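Local coordinates for beta-glucuronidase (Dictyoglomus thermophilum, PDB 6XXW), which probably hydrolyses beta-D-glucuronides to release glucuronic acid, as a family 2 glycoside hydrolase with a TIM barrel domain, at residues A[146-151]-A[384-389]; A[329-334]-A[580-585]; A[466-471]-A[487-492]. All blocks are in the same frame, centred on the assembly; numbering follows the deposited sequence.

Contact 1. Residues A[146-151]-A[384-389]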
loop_
_atom_site.group_PDB
_atom_site.type_symbol
_atom_site.label_atom_id
_atom_site.label_comp_id
_atom_site.label_asym_id
_atom_site.label_seq_id
_atom_site.Cartn_x
_atom_site.Cartn_y
_atom_site.Cartn_z
ATOM N N THR A 146 -21.796 19.202 24.032
ATOM C CA THR A 146 -21.824 20.448 24.787
ATOM C C THR A 146 -20.672 20.443 25.783
ATOM O O THR A 146 -19.992 19.430 25.975
ATOM C CB THR A 146 -23.142 20.642 25.549
ATOM O OG1 THR A 146 -23.170 19.745 26.664
ATOM C CG2 THR A 146 -24.350 20.388 24.652
ATOM N N TRP A 147 -20.466 21.576 26.459
ATOM C CA TRP A 147 -19.393 21.604 27.441
ATOM C C TRP A 147 -19.750 20.924 28.754
ATOM O O TRP A 147 -18.869 20.789 29.610
ATOM C CB TRP A 147 -18.938 23.049 27.714
ATOM C CG TRP A 147 -17.945 23.490 26.691
ATOM C CD1 TRP A 147 -18.173 24.332 25.643
ATOM C CD2 TRP A 147 -16.578 23.075 26.586
ATOM N NE1 TRP A 147 -17.028 24.479 24.898
ATOM C CE2 TRP A 147 -16.035 23.715 25.453
ATOM C CE3 TRP A 147 -15.757 22.237 27.348
ATOM C CZ2 TRP A 147 -14.710 23.543 25.061
ATOM C CZ3 TRP A 147 -14.439 22.060 26.955
ATOM C CH2 TRP A 147 -13.930 22.712 25.822
ATOM N N ASP A 148 -20.993 20.480 28.957
ATOM C CA ASP A 148 -21.303 19.760 30.190
ATOM C C ASP A 148 -21.656 18.294 29.956
ATOM O O ASP A 148 -22.238 17.660 30.835
ATOM C CB ASP A 148 -22.415 20.444 30.981
ATOM C CG ASP A 148 -23.587 20.822 30.134
ATOM O OD1 ASP A 148 -23.831 20.150 29.112
ATOM O OD2 ASP A 148 -24.263 21.809 30.495
ATOM N N VAL A 149 -21.312 17.741 28.803
ATOM C CA VAL A 149 -21.294 16.294 28.625
ATOM C C VAL A 149 -19.835 15.893 28.459
ATOM O O VAL A 149 -18.987 16.709 28.090
ATOM C CB VAL A 149 -22.147 15.825 27.426
ATOM C CG1 VAL A 149 -21.382 16.017 26.124
ATOM C CG2 VAL A 149 -22.587 14.354 27.598
ATOM N N LEU A 150 -19.537 14.623 28.748
ATOM C CA LEU A 150 -18.195 14.080 28.584
ATOM C C LEU A 150 -18.218 12.977 27.534
ATOM O O LEU A 150 -19.003 12.026 27.658
ATOM C CB LEU A 150 -17.641 13.517 29.902
ATOM C CG LEU A 150 -17.386 14.543 31.015
ATOM C CD1 LEU A 150 -17.084 13.830 32.313
ATOM C CD2 LEU A 150 -16.232 15.483 30.645
ATOM N N PRO A 151 -17.377 13.050 26.499
ATOM C CA PRO A 151 -16.418 14.132 26.265
ATOM C C PRO A 151 -17.084 15.390 25.707
ATOM O O PRO A 151 -18.085 15.287 25.000
ATOM C CB PRO A 151 -15.462 13.529 25.231
ATOM C CG PRO A 151 -16.331 12.623 24.437
ATOM C CD PRO A 151 -17.320 12.025 25.442
ATOM N N ASP A 384 -17.256 23.473 33.958
ATOM C CA ASP A 384 -17.739 24.196 35.135
ATOM C C ASP A 384 -18.439 23.221 36.082
ATOM O O ASP A 384 -18.262 22.000 36.005
ATOM C CB ASP A 384 -18.657 25.350 34.705
ATOM C CG ASP A 384 -19.915 24.874 33.983
ATOM O OD1 ASP A 384 -20.153 23.646 33.879
ATOM O OD2 ASP A 384 -20.674 25.742 33.514
ATOM N N GLY A 385 -19.275 23.767 36.973
ATOM C CA GLY A 385 -19.988 22.940 37.940
ATOM C C GLY A 385 -20.941 21.935 37.311
ATOM O O GLY A 385 -21.137 20.835 37.847
ATOM N N LYS A 386 -21.561 22.296 36.183
ATOM C CA LYS A 386 -22.430 21.351 35.488
ATOM C C LYS A 386 -21.633 20.165 34.944
ATOM O O LYS A 386 -22.081 19.012 35.046
ATOM C CB LYS A 386 -23.185 22.056 34.355
ATOM C CG LYS A 386 -23.961 23.301 34.793
ATOM C CD LYS A 386 -24.867 23.852 33.685
ATOM C CE LYS A 386 -24.092 24.306 32.453
ATOM N NZ LYS A 386 -23.164 25.454 32.706
ATOM N N THR A 387 -20.459 20.434 34.348
ATOM C CA THR A 387 -19.591 19.349 33.885
ATOM C C THR A 387 -19.158 18.471 35.048
ATOM O O THR A 387 -19.151 17.237 34.944
ATOM C CB THR A 387 -18.351 19.912 33.178
ATOM O OG1 THR A 387 -18.716 21.025 32.349
ATOM C CG2 THR A 387 -17.699 18.853 32.304
ATOM N N LEU A 388 -18.771 19.093 36.163
ATOM C CA LEU A 388 -18.346 18.333 37.333
ATOM C C LEU A 388 -19.464 17.421 37.820
ATOM O O LEU A 388 -19.240 16.236 38.094
ATOM C CB LEU A 388 -17.900 19.291 38.434
ATOM C CG LEU A 388 -17.510 18.652 39.764
ATOM C CD1 LEU A 388 -16.356 17.648 39.544
ATOM C CD2 LEU A 388 -17.140 19.744 40.782
ATOM N N GLU A 389 -20.684 17.960 37.914
ATOM C CA GLU A 389 -21.834 17.156 38.314
ATOM C C GLU A 389 -21.986 15.921 37.429
ATOM O O GLU A 389 -22.216 14.814 37.924
ATOM C CB GLU A 389 -23.099 18.014 38.264
ATOM C CG GLU A 389 -24.277 17.431 39.020
ATOM C CD GLU A 389 -24.163 17.640 40.521
ATOM O OE1 GLU A 389 -23.135 18.197 40.969
ATOM O OE2 GLU A 389 -25.103 17.251 41.252
#

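Contact 2. Residues A[329-334]-A[580-585]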
loop_
_atom_site.group_PDB
_atom_site.type_symbol
_atom_site.label_atom_id
_atom_site.label_comp_id
_atom_site.label_asym_id
_atom_site.label_seq_id
_atom_site.Cartn_x
_atom_site.Cartn_y
_atom_site.Cartn_z
ATOM N N LEU A 329 -3.779 -9.909 22.023
ATOM C CA LEU A 329 -3.136 -9.499 23.270
ATOM C C LEU A 329 -2.309 -10.637 23.858
ATOM O O LEU A 329 -1.171 -10.434 24.306
ATOM C CB LEU A 329 -4.197 -9.026 24.275
ATOM C CG LEU A 329 -4.832 -7.640 24.058
ATOM C CD1 LEU A 329 -5.849 -7.323 25.205
ATOM C CD2 LEU A 329 -3.774 -6.567 23.967
ATOM N N LYS A 330 -2.879 -11.846 23.893
ATOM C CA LYS A 330 -2.133 -12.988 24.408
ATOM C C LYS A 330 -0.973 -13.351 23.487
ATOM O O LYS A 330 0.130 -13.654 23.964
ATOM C CB LYS A 330 -3.071 -14.183 24.609
ATOM C CG LYS A 330 -3.975 -14.063 25.844
ATOM C CD LYS A 330 -3.179 -14.110 27.160
ATOM C CE LYS A 330 -2.981 -15.540 27.657
ATOM N NZ LYS A 330 -2.252 -15.615 28.964
ATOM N N TRP A 331 -1.191 -13.289 22.165
ATOM C CA TRP A 331 -0.128 -13.596 21.201
ATOM C C TRP A 331 1.083 -12.673 21.363
ATOM O O TRP A 331 2.239 -13.126 21.370
ATOM C CB TRP A 331 -0.686 -13.484 19.781
ATOM C CG TRP A 331 0.359 -13.549 18.696
ATOM C CD1 TRP A 331 0.927 -14.671 18.179
ATOM C CD2 TRP A 331 0.938 -12.443 17.993
ATOM N NE1 TRP A 331 1.835 -14.337 17.192
ATOM C CE2 TRP A 331 1.861 -12.973 17.062
ATOM C CE3 TRP A 331 0.774 -11.060 18.067
ATOM C CZ2 TRP A 331 2.618 -12.164 16.211
ATOM C CZ3 TRP A 331 1.524 -10.249 17.222
ATOM C CH2 TRP A 331 2.442 -10.804 16.308
ATOM N N ILE A 332 0.840 -11.367 21.464
ATOM C CA ILE A 332 1.945 -10.414 21.569
ATOM C C ILE A 332 2.557 -10.370 22.961
ATOM O O ILE A 332 3.635 -9.791 23.142
ATOM C CB ILE A 332 1.434 -9.035 21.106
ATOM C CG1 ILE A 332 2.594 -8.191 20.542
ATOM C CG2 ILE A 332 0.697 -8.304 22.243
ATOM C CD1 ILE A 332 2.152 -6.820 20.042
ATOM N N GLY A 333 1.923 -10.996 23.948
ATOM C CA GLY A 333 2.474 -11.038 25.289
ATOM C C GLY A 333 2.063 -9.887 26.174
ATOM O O GLY A 333 2.737 -9.624 27.181
ATOM N N ALA A 334 0.999 -9.175 25.819
ATOM C CA ALA A 334 0.504 -8.106 26.670
ATOM C C ALA A 334 -0.220 -8.697 27.867
ATOM O O ALA A 334 -0.766 -9.796 27.805
ATOM C CB ALA A 334 -0.444 -7.193 25.898
ATOM N N MET A 580 5.413 -3.933 11.798
ATOM C CA MET A 580 6.744 -4.376 12.204
ATOM C C MET A 580 6.928 -4.329 13.722
ATOM O O MET A 580 7.402 -5.296 14.331
ATOM C CB MET A 580 7.807 -3.526 11.508
ATOM C CG MET A 580 9.199 -4.108 11.599
ATOM S SD MET A 580 10.391 -3.028 10.775
ATOM C CE MET A 580 9.479 -2.687 9.287
ATOM N N VAL A 581 6.540 -3.217 14.356
ATOM C CA VAL A 581 6.805 -3.069 15.788
ATOM C C VAL A 581 6.030 -4.075 16.637
ATOM O O VAL A 581 6.450 -4.363 17.762
ATOM C CB VAL A 581 6.499 -1.631 16.258
ATOM C CG1 VAL A 581 5.021 -1.382 16.281
ATOM C CG2 VAL A 581 7.114 -1.371 17.644
ATOM N N ALA A 582 4.917 -4.628 16.133
ATOM C CA ALA A 582 4.235 -5.702 16.862
ATOM C C ALA A 582 5.176 -6.867 17.135
ATOM O O ALA A 582 5.137 -7.475 18.210
ATOM C CB ALA A 582 3.014 -6.193 16.081
ATOM N N HIS A 583 6.036 -7.197 16.167
ATOM C CA HIS A 583 6.969 -8.294 16.382
ATOM C C HIS A 583 8.083 -7.915 17.350
ATOM O O HIS A 583 8.527 -8.762 18.134
ATOM C CB HIS A 583 7.508 -8.753 15.031
ATOM C CG HIS A 583 6.418 -9.048 14.056
ATOM N ND1 HIS A 583 5.688 -10.216 14.102
ATOM C CD2 HIS A 583 5.870 -8.295 13.072
ATOM C CE1 HIS A 583 4.772 -10.192 13.149
ATOM N NE2 HIS A 583 4.855 -9.036 12.514
ATOM N N PHE A 584 8.539 -6.660 17.331
ATOM C CA PHE A 584 9.483 -6.213 18.355
ATOM C C PHE A 584 8.879 -6.364 19.750
ATOM O O PHE A 584 9.527 -6.875 20.671
ATOM C CB PHE A 584 9.898 -4.756 18.113
ATOM C CG PHE A 584 10.610 -4.136 19.293
ATOM C CD1 PHE A 584 11.959 -4.363 19.502
ATOM C CD2 PHE A 584 9.916 -3.369 20.220
ATOM C CE1 PHE A 584 12.615 -3.806 20.608
ATOM C CE2 PHE A 584 10.556 -2.830 21.329
ATOM C CZ PHE A 584 11.909 -3.048 21.520
ATOM N N LEU A 585 7.629 -5.935 19.922
ATOM C CA LEU A 585 6.999 -6.022 21.243
ATOM C C LEU A 585 6.783 -7.472 21.667
ATOM O O LEU A 585 6.977 -7.819 22.841
ATOM C CB LEU A 585 5.679 -5.249 21.246
ATOM C CG LEU A 585 5.807 -3.717 21.171
ATOM C CD1 LEU A 585 4.441 -3.056 21.007
ATOM C CD2 LEU A 585 6.567 -3.139 22.370
#

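Contact 3. Residues A[466-471]-A[487-492]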
loop_
_atom_site.group_PDB
_atom_site.type_symbol
_atom_site.label_atom_id
_atom_site.label_comp_id
_atom_site.label_asym_id
_atom_site.label_seq_id
_atom_site.Cartn_x
_atom_site.Cartn_y
_atom_site.Cartn_z
ATOM N N VAL A 466 1.861 9.057 32.451
ATOM C CA VAL A 466 2.341 10.159 31.624
ATOM C C VAL A 466 2.412 9.712 30.169
ATOM O O VAL A 466 2.923 8.622 29.862
ATOM C CB VAL A 466 3.701 10.702 32.107
ATOM C CG1 VAL A 466 4.786 9.653 32.030
ATOM C CG2 VAL A 466 4.083 11.934 31.310
ATOM N N ASN A 467 1.884 10.557 29.283
ATOM C CA ASN A 467 1.946 10.378 27.839
ATOM C C ASN A 467 3.110 11.202 27.310
ATOM O O ASN A 467 3.172 12.407 27.561
ATOM C CB ASN A 467 0.653 10.863 27.171
ATOM C CG ASN A 467 -0.584 10.069 27.607
ATOM O OD1 ASN A 467 -0.482 9.056 28.302
ATOM N ND2 ASN A 467 -1.760 10.531 27.177
ATOM N N ARG A 468 4.020 10.572 26.556
ATOM C CA ARG A 468 5.163 11.310 26.021
ATOM C C ARG A 468 5.425 10.904 24.573
ATOM O O ARG A 468 5.381 9.716 24.231
ATOM C CB ARG A 468 6.424 11.083 26.875
ATOM C CG ARG A 468 6.399 11.829 28.235
ATOM C CD ARG A 468 6.294 13.338 28.003
ATOM N NE ARG A 468 6.238 14.133 29.241
ATOM C CZ ARG A 468 5.171 14.821 29.637
ATOM N NH1 ARG A 468 4.055 14.787 28.920
ATOM N NH2 ARG A 468 5.217 15.550 30.752
ATOM N N TYR A 469 5.717 11.903 23.738
ATOM C CA TYR A 469 5.823 11.763 22.285
ATOM C C TYR A 469 7.077 12.458 21.764
ATOM O O TYR A 469 7.077 13.046 20.681
ATOM C CB TYR A 469 4.568 12.314 21.609
ATOM C CG TYR A 469 3.365 11.389 21.783
ATOM C CD1 TYR A 469 3.209 10.265 20.972
ATOM C CD2 TYR A 469 2.417 11.626 22.772
ATOM C CE1 TYR A 469 2.120 9.399 21.123
ATOM C CE2 TYR A 469 1.325 10.776 22.942
ATOM C CZ TYR A 469 1.193 9.655 22.121
ATOM O OH TYR A 469 0.116 8.810 22.276
ATOM N N TYR A 470 8.160 12.409 22.541
ATOM C CA TYR A 470 9.407 13.019 22.113
ATOM C C TYR A 470 9.841 12.418 20.781
ATOM O O TYR A 470 9.784 11.203 20.589
ATOM C CB TYR A 470 10.486 12.802 23.170
ATOM C CG TYR A 470 10.167 13.401 24.545
ATOM C CD1 TYR A 470 9.964 14.761 24.703
ATOM C CD2 TYR A 470 10.086 12.588 25.674
ATOM C CE1 TYR A 470 9.691 15.307 25.949
ATOM C CE2 TYR A 470 9.819 13.121 26.915
ATOM C CZ TYR A 470 9.627 14.479 27.048
ATOM O OH TYR A 470 9.355 15.016 28.280
ATOM N N SER A 471 10.293 13.281 19.870
ATOM C CA SER A 471 10.721 12.988 18.494
ATOM C C SER A 471 9.539 12.794 17.543
ATOM O O SER A 471 9.771 12.654 16.322
ATOM C CB SER A 471 11.657 11.771 18.395
ATOM O OG SER A 471 10.926 10.568 18.219
ATOM N N GLU A 487 14.437 10.391 29.974
ATOM C CA GLU A 487 14.975 10.061 31.291
ATOM C C GLU A 487 14.889 11.253 32.237
ATOM O O GLU A 487 14.485 11.100 33.395
ATOM C CB GLU A 487 16.422 9.578 31.190
ATOM C CG GLU A 487 17.080 9.460 32.563
ATOM C CD GLU A 487 18.238 8.479 32.600
ATOM O OE1 GLU A 487 18.747 8.216 33.709
ATOM O OE2 GLU A 487 18.649 7.978 31.531
ATOM N N ARG A 488 15.262 12.444 31.764
ATOM C CA ARG A 488 15.144 13.639 32.593
ATOM C C ARG A 488 13.704 13.873 33.034
ATOM O O ARG A 488 13.448 14.225 34.193
ATOM C CB ARG A 488 15.659 14.864 31.834
ATOM C CG ARG A 488 17.176 14.932 31.715
ATOM C CD ARG A 488 17.613 15.792 30.524
ATOM N NE ARG A 488 17.393 17.212 30.761
ATOM C CZ ARG A 488 18.252 17.995 31.406
ATOM N NH1 ARG A 488 19.385 17.489 31.877
ATOM N NH2 ARG A 488 17.978 19.281 31.583
ATOM N N ASP A 489 12.753 13.710 32.116
ATOM C CA ASP A 489 11.354 13.964 32.445
ATOM C C ASP A 489 10.854 12.990 33.500
ATOM O O ASP A 489 10.315 13.403 34.534
ATOM C CB ASP A 489 10.495 13.874 31.183
ATOM C CG ASP A 489 9.076 14.361 31.412
ATOM O OD1 ASP A 489 8.902 15.357 32.137
ATOM O OD2 ASP A 489 8.141 13.766 30.859
ATOM N N LEU A 490 11.051 11.687 33.269
ATOM C CA LEU A 490 10.509 10.691 34.184
ATOM C C LEU A 490 11.153 10.772 35.562
ATOM O O LEU A 490 10.477 10.519 36.566
ATOM C CB LEU A 490 10.661 9.287 33.602
ATOM C CG LEU A 490 9.815 9.046 32.350
ATOM C CD1 LEU A 490 10.054 7.661 31.788
ATOM C CD2 LEU A 490 8.332 9.263 32.658
ATOM N N ARG A 491 12.447 11.113 35.638
ATOM C CA ARG A 491 13.067 11.321 36.946
ATOM C C ARG A 491 12.448 12.508 37.669
ATOM O O ARG A 491 12.347 12.505 38.903
ATOM C CB ARG A 491 14.575 11.525 36.804
ATOM C CG ARG A 491 15.323 10.260 36.359
ATOM C CD ARG A 491 16.838 10.428 36.524
ATOM N NE ARG A 491 17.553 9.213 36.139
ATOM C CZ ARG A 491 17.707 8.153 36.930
ATOM N NH1 ARG A 491 17.211 8.160 38.159
ATOM N NH2 ARG A 491 18.367 7.091 36.498
ATOM N N GLU A 492 12.023 13.532 36.929
ATOM C CA GLU A 492 11.371 14.656 37.588
ATOM C C GLU A 492 9.978 14.281 38.087
ATOM O O GLU A 492 9.554 14.748 39.149
ATOM C CB GLU A 492 11.299 15.870 36.662
ATOM C CG GLU A 492 10.969 17.157 37.430
ATOM C CD GLU A 492 10.566 18.304 36.527
ATOM O OE1 GLU A 492 10.344 18.056 35.326
ATOM O OE2 GLU A 492 10.471 19.454 37.017
#

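Contact 1. Residues A[146-151]-A[384-389]
Thr387, in the first turn of helix 385-402, ties that turn to the loop 146-151 of the sugar binding domain. Its OG1 gives its proton to the backbone O of Trp147, 2.8 Å away, from a point 27° off the carbonyl plane. The same OG1 accepts from Asp384 N at 3.3 Å, while Thr387 N returns a bond to Asp384 OD1, completing a capping box. Its torsion (chi1 -41°) sets OG1 beside its own backbone N, turned to the loop, and sends CG2 to meet Leu150 CD2 at 4.0 Å, the two side chains crossing at about a right angle. This part is buried, with Tyr427 also packed on Thr387.

The other flank is looser and faces solvent. Lys386 bends at chi3, which lays CE 3.2 Å from Asp148 OD2, and again at chi4, which turns NZ to the syn lone pair of Asp384 OD2 in a 2.6 Å salt bridge. NZ stays 4.4 Å from Asp148 OD2. Asp148 OD1 instead takes the Thr146 hydroxyl. Between the segments, hydrogen bonding thus comes down to one neutral bond from the helix cap, and the charge of Lys386 is probably spent mainly on Asp384, with Asp148 adding a weaker attraction.

Contact 2. Residues A[329-334]-A[580-585]
The backbones of Ile332 and Leu585 come within 6.7 Å at their CA atoms, where the end of helix 319-332 meets helix 580-591. These are the first and last helices of the TIM barrel, lying against strand 297-305, which pairs with strand 544-550 to close the barrel. Helix 319-332 stops here in a Schellman motif: Gly333, at positive phi, lets Ala334 N reach back to Leu329 O and Gly333 N to Lys330 O. No hydrogen bond joins the two segments.

Ile332 carries the apolar half of the contact. With CG1 roughly anti to the backbone N (chi1 -153°), its long branch points at the other helix, and CD1 sits 4.1 Å from Ala582 CB and 4.0 Å from Leu585 CB. Phe304 of strand 297-305 packs on both Ile332 and Leu585 from the barrel side.

Farther out, Trp331 brings the edge of its six-membered ring, rather than a face, to Ala582 and His583. The Trp331 and His583 rings are perpendicular but meet obliquely. Lys586 of the same chain makes a cation-pi contact with Trp331. His583 NE2 bonds to Glu525 of a second subunit, and Trp331 packs on Asp517 of that subunit, so this flank reaches into the tetramer. Trp331 CH2 lies 4.0 Å from both ND1 and CE1 of His583, while the closest touch of Ile332 is its CG1, 3.5 Å from Ala582 O.

Contact 3. Residues A[466-471]-A[487-492]
Asp489 sits at the edge of the Arg468 guanidinium, and its OD2 also lies at the edge of the Tyr470 ring, which stands nearly perpendicular to the carboxylate. In one of two modelled conformers of Val466, so with some doubt, CG2 lies over one guanidinium face, 3.5 Å above its plane. Arg468 NE points at Asp489 OD2 in a fairly straight salt bridge (162°), on the oxygen's syn side but well out of the carboxylate plane; the modelled 2.5 Å is unusually short and its exact length doubtful. A bend at chi2 (-60°) brings NE to the helix, and the turn about CD-NE sends NH1 back to Asn467 O at 2.9 Å. NH1 also bonds to Asn449 O and NH2 to Thr450 O, so backbone carbonyls hold the group's rotation.

Tyr470 OH is 3.1 Å from Asp489 OD2, and Trp493 NE1 adds a weak bond to that oxygen. A leucine in place of Arg468 would probably leave the buried Asp489 charge without its mate and take these donors from the three carbonyls. The ion pair joins helix 482-497 to the end of the strand before it, perhaps helped by Val466 against Leu490, within the beta-alpha-beta unit 463-467, 482-497, 501-505 of the TIM barrel.

Contacts 2 and 3 both lie within the TIM barrel, their centres about 23 Å apart and their nearest atoms about 12 Å. Contact 1 instead joins the barrel to the sugar binding domain, with its centre about 30 Å from that of contact 3 and 38 Å from that of contact 2, which lies across the chain's centre. Contact 3 is closest to a likely pocket: a bound TRS molecule, probably from the crystallisation liquor, is about 4 Å from the Arg468 side chain and hydrogen-bonds to Tyr469 N. Segment 466-471 runs out from the C-terminal end of its strand, the side where TIM barrels have their active sites.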